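Local coordinates for extracellular solute-binding protein, family 1 (Bifidobacterium longum subsp. infantis ATCC 15697, PDB 3QUF), which probably binds a solute, perhaps a sugar, outside the cell and delivers it to an ABC-type importer, as other family 1 solute-binding proteins do, at residues W229-V243 with I384-S396. Sequence-based numbering, arbitrary orientation.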
loop_
_atom_site.group_PDB
_atom_site.type_symbol
_atom_site.label_atom_id
_atom_site.label_comp_id
_atom_site.label_asym_id
_atom_site.label_seq_id
_atom_site.Cartn_x
_atom_site.Cartn_y
_atom_site.Cartn_z
ATOM N N TRP A 229 20.392 -2.522 -1.414
ATOM C CA TRP A 229 19.648 -3.086 -2.549
ATOM C C TRP A 229 20.597 -3.319 -3.743
ATOM O O TRP A 229 20.537 -4.381 -4.358
ATOM C CB TRP A 229 18.462 -2.159 -2.921
ATOM C CG TRP A 229 17.342 -2.814 -3.654
ATOM C CD1 TRP A 229 16.462 -3.698 -3.167
ATOM C CD2 TRP A 229 16.991 -2.613 -5.029
ATOM N NE1 TRP A 229 15.555 -4.064 -4.142
ATOM C CE2 TRP A 229 15.851 -3.396 -5.288
ATOM C CE3 TRP A 229 17.504 -1.818 -6.050
ATOM C CZ2 TRP A 229 15.242 -3.452 -6.528
ATOM C CZ3 TRP A 229 16.881 -1.853 -7.279
ATOM C CH2 TRP A 229 15.768 -2.679 -7.512
ATOM N N GLU A 230 21.483 -2.365 -4.040
ATOM C CA GLU A 230 22.483 -2.499 -5.120
ATOM C C GLU A 230 23.380 -3.731 -4.844
ATOM O O GLU A 230 23.743 -4.477 -5.765
ATOM C CB GLU A 230 23.326 -1.213 -5.251
ATOM C CG GLU A 230 24.404 -1.241 -6.354
ATOM C CD GLU A 230 25.317 -0.003 -6.360
ATOM O OE1 GLU A 230 25.246 0.822 -5.422
ATOM O OE2 GLU A 230 26.129 0.143 -7.299
ATOM N N ALA A 231 23.727 -3.947 -3.575
ATOM C CA ALA A 231 24.597 -5.073 -3.202
ATOM C C ALA A 231 23.976 -6.416 -3.591
ATOM O O ALA A 231 24.694 -7.332 -4.004
ATOM C CB ALA A 231 24.920 -5.051 -1.695
ATOM N N ALA A 232 22.647 -6.542 -3.464
ATOM C CA ALA A 232 21.962 -7.751 -3.910
ATOM C C ALA A 232 22.032 -7.876 -5.426
ATOM O O ALA A 232 22.149 -8.971 -5.929
ATOM C CB ALA A 232 20.491 -7.800 -3.431
ATOM N N ALA A 233 21.965 -6.755 -6.140
ATOM C CA ALA A 233 22.113 -6.777 -7.597
ATOM C C ALA A 233 23.533 -7.181 -7.982
ATOM O O ALA A 233 23.725 -7.983 -8.897
ATOM C CB ALA A 233 21.789 -5.444 -8.194
ATOM N N LYS A 234 24.525 -6.628 -7.291
ATOM C CA LYS A 234 25.929 -6.897 -7.639
ATOM C C LYS A 234 26.288 -8.352 -7.361
ATOM O O LYS A 234 27.163 -8.931 -8.042
ATOM C CB LYS A 234 26.867 -5.946 -6.878
ATOM C CG LYS A 234 26.758 -4.481 -7.325
ATOM C CD LYS A 234 27.363 -4.250 -8.720
ATOM C CE LYS A 234 27.438 -2.766 -9.135
ATOM N NZ LYS A 234 28.319 -2.588 -10.362
ATOM N N ALA A 235 25.591 -8.937 -6.386
ATOM C CA ALA A 235 25.729 -10.337 -6.020
ATOM C C ALA A 235 25.026 -11.305 -6.985
ATOM O O ALA A 235 25.177 -12.517 -6.838
ATOM C CB ALA A 235 25.246 -10.562 -4.599
ATOM N N GLY A 236 24.261 -10.784 -7.947
ATOM C CA GLY A 236 23.511 -11.614 -8.872
ATOM C C GLY A 236 22.135 -12.043 -8.353
ATOM O O GLY A 236 21.394 -12.715 -9.068
ATOM N N VAL A 237 21.772 -11.607 -7.146
ATOM C CA VAL A 237 20.500 -12.029 -6.505
ATOM C C VAL A 237 19.297 -11.243 -7.051
ATOM O O VAL A 237 18.235 -11.821 -7.261
ATOM C CB VAL A 237 20.608 -11.971 -4.956
ATOM C CG1 VAL A 237 19.265 -12.333 -4.247
ATOM C CG2 VAL A 237 21.732 -12.913 -4.487
ATOM N N ILE A 238 19.470 -9.951 -7.327
ATOM C CA ILE A 238 18.538 -9.201 -8.169
ATOM C C ILE A 238 19.171 -9.102 -9.578
ATOM O O ILE A 238 20.004 -8.217 -9.820
ATOM C CB ILE A 238 18.251 -7.801 -7.642
ATOM C CG1 ILE A 238 17.714 -7.865 -6.201
ATOM C CG2 ILE A 238 17.226 -7.140 -8.524
ATOM C CD1 ILE A 238 17.522 -6.484 -5.528
ATOM N N PRO A 239 18.770 -9.993 -10.494
ATOM C CA PRO A 239 19.574 -10.200 -11.725
ATOM C C PRO A 239 19.189 -9.249 -12.864
ATOM O O PRO A 239 18.067 -8.753 -12.891
ATOM C CB PRO A 239 19.278 -11.660 -12.055
ATOM C CG PRO A 239 17.814 -11.820 -11.677
ATOM C CD PRO A 239 17.652 -10.960 -10.411
ATOM N N GLN A 240 20.103 -8.978 -13.818
ATOM C CA GLN A 240 19.763 -8.027 -14.897
ATOM C C GLN A 240 18.631 -8.596 -15.754
ATOM O O GLN A 240 17.878 -7.844 -16.347
ATOM C CB GLN A 240 20.966 -7.637 -15.796
ATOM C CG GLN A 240 22.045 -6.790 -15.080
ATOM C CD GLN A 240 23.124 -7.689 -14.518
ATOM O OE1 GLN A 240 22.837 -8.821 -14.119
ATOM N NE2 GLN A 240 24.389 -7.217 -14.538
ATOM N N LYS A 241 18.498 -9.906 -15.772
ATOM C CA LYS A 241 17.430 -10.561 -16.526
ATOM C C LYS A 241 16.056 -10.274 -15.957
ATOM O O LYS A 241 15.055 -10.581 -16.605
ATOM C CB LYS A 241 17.655 -12.075 -16.618
ATOM C CG LYS A 241 17.317 -12.857 -15.392
ATOM C CD LYS A 241 17.727 -14.281 -15.562
ATOM C CE LYS A 241 17.496 -15.073 -14.319
ATOM N NZ LYS A 241 17.892 -16.485 -14.443
ATOM N N SER A 242 16.011 -9.652 -14.775
ATOM C CA SER A 242 14.751 -9.231 -14.183
ATOM C C SER A 242 14.234 -7.906 -14.755
ATOM O O SER A 242 13.051 -7.628 -14.642
ATOM C CB SER A 242 14.894 -9.156 -12.653
ATOM O OG SER A 242 13.622 -9.260 -12.051
ATOM N N VAL A 243 15.092 -7.089 -15.402
ATOM C CA VAL A 243 14.605 -5.820 -15.956
ATOM C C VAL A 243 13.752 -6.096 -17.163
ATOM O O VAL A 243 14.171 -6.849 -18.056
ATOM C CB VAL A 243 15.715 -4.840 -16.396
ATOM C CG1 VAL A 243 15.073 -3.595 -17.066
ATOM C CG2 VAL A 243 16.558 -4.448 -15.219
ATOM N N ILE A 384 11.247 4.371 -10.749
ATOM C CA ILE A 384 11.318 3.194 -11.628
ATOM C C ILE A 384 12.542 3.282 -12.522
ATOM O O ILE A 384 13.324 2.320 -12.634
ATOM C CB ILE A 384 10.027 3.025 -12.474
ATOM C CG1 ILE A 384 8.832 2.676 -11.587
ATOM C CG2 ILE A 384 10.238 1.957 -13.571
ATOM C CD1 ILE A 384 7.424 2.873 -12.289
ATOM N N ALA A 385 12.746 4.433 -13.168
ATOM C CA ALA A 385 13.925 4.629 -14.020
ATOM C C ALA A 385 15.225 4.407 -13.246
ATOM O O ALA A 385 16.101 3.684 -13.704
ATOM C CB ALA A 385 13.881 6.039 -14.646
ATOM N N GLN A 386 15.316 4.945 -12.027
ATOM C CA GLN A 386 16.556 4.837 -11.264
ATOM C C GLN A 386 16.788 3.410 -10.788
ATOM O O GLN A 386 17.924 2.923 -10.819
ATOM C CB GLN A 386 16.558 5.785 -10.063
ATOM C CG GLN A 386 16.457 7.269 -10.408
ATOM C CD GLN A 386 17.470 7.701 -11.411
ATOM O OE1 GLN A 386 18.650 7.405 -11.279
ATOM N NE2 GLN A 386 17.032 8.413 -12.422
ATOM N N GLN A 387 15.729 2.715 -10.354
ATOM C CA GLN A 387 15.932 1.381 -9.809
ATOM C C GLN A 387 16.427 0.438 -10.905
ATOM O O GLN A 387 17.296 -0.432 -10.679
ATOM C CB GLN A 387 14.678 0.861 -9.111
ATOM C CG GLN A 387 13.596 0.369 -9.984
ATOM C CD GLN A 387 12.272 0.208 -9.213
ATOM O OE1 GLN A 387 12.202 0.477 -8.009
ATOM N NE2 GLN A 387 11.209 -0.207 -9.933
ATOM N N GLN A 388 15.881 0.606 -12.113
ATOM C CA GLN A 388 16.333 -0.199 -13.231
ATOM C C GLN A 388 17.833 0.061 -13.547
ATOM O O GLN A 388 18.607 -0.878 -13.774
ATOM C CB GLN A 388 15.439 0.034 -14.448
ATOM C CG GLN A 388 14.001 -0.469 -14.338
ATOM C CD GLN A 388 13.118 -0.003 -15.486
ATOM O OE1 GLN A 388 13.613 0.593 -16.432
ATOM N NE2 GLN A 388 11.819 -0.276 -15.420
ATOM N N LYS A 389 18.251 1.326 -13.521
ATOM C CA LYS A 389 19.659 1.671 -13.758
ATOM C C LYS A 389 20.580 1.110 -12.674
ATOM O O LYS A 389 21.705 0.729 -12.947
ATOM C CB LYS A 389 19.847 3.184 -13.847
ATOM C CG LYS A 389 19.207 3.762 -15.073
ATOM C CD LYS A 389 19.338 5.312 -15.188
ATOM C CE LYS A 389 18.265 5.852 -16.143
ATOM N NZ LYS A 389 18.037 7.340 -16.108
ATOM N N ILE A 390 20.107 1.072 -11.431
ATOM C CA ILE A 390 20.912 0.457 -10.363
ATOM C C ILE A 390 21.094 -1.019 -10.635
ATOM O O ILE A 390 22.229 -1.539 -10.546
ATOM C CB ILE A 390 20.285 0.600 -8.985
ATOM C CG1 ILE A 390 20.376 2.030 -8.492
ATOM C CG2 ILE A 390 20.952 -0.398 -7.969
ATOM C CD1 ILE A 390 19.471 2.299 -7.317
ATOM N N VAL A 391 20.007 -1.706 -10.985
ATOM C CA VAL A 391 20.069 -3.161 -11.194
ATOM C C VAL A 391 21.040 -3.463 -12.334
ATOM O O VAL A 391 21.852 -4.397 -12.237
ATOM C CB VAL A 391 18.694 -3.768 -11.469
ATOM C CG1 VAL A 391 18.818 -5.247 -11.880
ATOM C CG2 VAL A 391 17.813 -3.644 -10.210
ATOM N N GLN A 392 21.000 -2.623 -13.368
ATOM C CA GLN A 392 21.871 -2.780 -14.539
ATOM C C GLN A 392 23.289 -2.271 -14.361
ATOM O O GLN A 392 24.061 -2.227 -15.321
ATOM C CB GLN A 392 21.226 -2.093 -15.718
ATOM C CG GLN A 392 19.982 -2.782 -16.128
ATOM C CD GLN A 392 19.199 -2.031 -17.183
ATOM O OE1 GLN A 392 18.981 -0.802 -17.097
ATOM N NE2 GLN A 392 18.718 -2.775 -18.168
ATOM N N GLY A 393 23.659 -1.892 -13.151
ATOM C CA GLY A 393 25.014 -1.453 -12.887
ATOM C C GLY A 393 25.389 -0.144 -13.555
ATOM O O GLY A 393 26.575 0.142 -13.701
ATOM N N GLN A 394 24.406 0.671 -13.945
ATOM C CA GLN A 394 24.685 1.907 -14.684
ATOM C C GLN A 394 24.849 3.121 -13.799
ATOM O O GLN A 394 25.460 4.085 -14.207
ATOM C CB GLN A 394 23.593 2.211 -15.708
ATOM C CG GLN A 394 23.297 1.040 -16.612
ATOM C CD GLN A 394 22.524 1.420 -17.864
ATOM O OE1 GLN A 394 21.429 1.993 -17.804
ATOM N NE2 GLN A 394 23.081 1.073 -19.006
ATOM N N ILE A 395 24.257 3.114 -12.615
ATOM C CA ILE A 395 24.381 4.244 -11.725
ATOM C C ILE A 395 24.630 3.728 -10.319
ATOM O O ILE A 395 24.314 2.586 -10.008
ATOM C CB ILE A 395 23.142 5.115 -11.781
ATOM C CG1 ILE A 395 21.934 4.389 -11.176
ATOM C CG2 ILE A 395 22.852 5.532 -13.227
ATOM C CD1 ILE A 395 20.770 5.253 -11.057
ATOM N N SER A 396 25.220 4.562 -9.480
ATOM C CA SER A 396 25.468 4.176 -8.110
ATOM C C SER A 396 24.222 4.464 -7.296
ATOM O O SER A 396 23.320 5.178 -7.749
ATOM C CB SER A 396 26.597 4.990 -7.529
ATOM O OG SER A 396 26.233 6.348 -7.499
HETATM O O HOH W 1 25.037 -0.034 -9.847
HETATM O O HOH W 2 25.549 -5.141 -15.601
#
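Trp229 reaches the last turns of helix 376-391 with the six-membered end of its indole. Its CG stands anti to the backbone N (chi1 -157°), which carries the ring across to Val391, whose CG2 lies 3.5 Å from CH2 in an oblique approach. Gln387 O sits at the ring edge, near its plane, 3.7 Å from CZ3, and Ile238 CD1 sits over one face, toward its rim. Because NE1 is hydrogen-bonded to Ser189, an alanine at Trp229 would probably leave that hydroxyl without its donor and open a gap beside Val391 and Ile238. One residue on, the aliphatic part of Glu230 crosses Ile390 at about a right angle, CB meeting CG2 at 3.7 Å. The chain then runs extended, with CG anti to the backbone N (chi1 -180°), and brings OE2 to a water that also lies within hydrogen-bonding distance of Ile395 O. Ala233 points its methyl toward helix 376-391, CB lying near CA of Val391.

Past the Schellman motif at Gly236 the chain returns to Val391. Ile238 CG2 packs 3.9 Å from Val391 CG2, while Val391 CG1 rests near the carbonyl oxygens of Ile238 and Pro239. Gln240 lays CG against Val391 O, and a second water accepts from its NE2 at 2.6 Å and donates to Gln392 O. Finally Val243 crosses Gln392 at about a right angle, CG2 lying 3.9 Å from CG.

The contact joins the C-terminal ends of helices 223-234 and 376-391, the latter closed by a Schellman motif with Gly393 as C-prime residue; helix 397-408 also packs on Ile390. The axes of segments 229-234 and 384-391 approach to 9.8 Å, with N-to-C directions 42° apart. No direct hydrogen bond joins the segments, consistent with a contact held mainly by apolar packing around Val391, with water linking polar groups toward the margin.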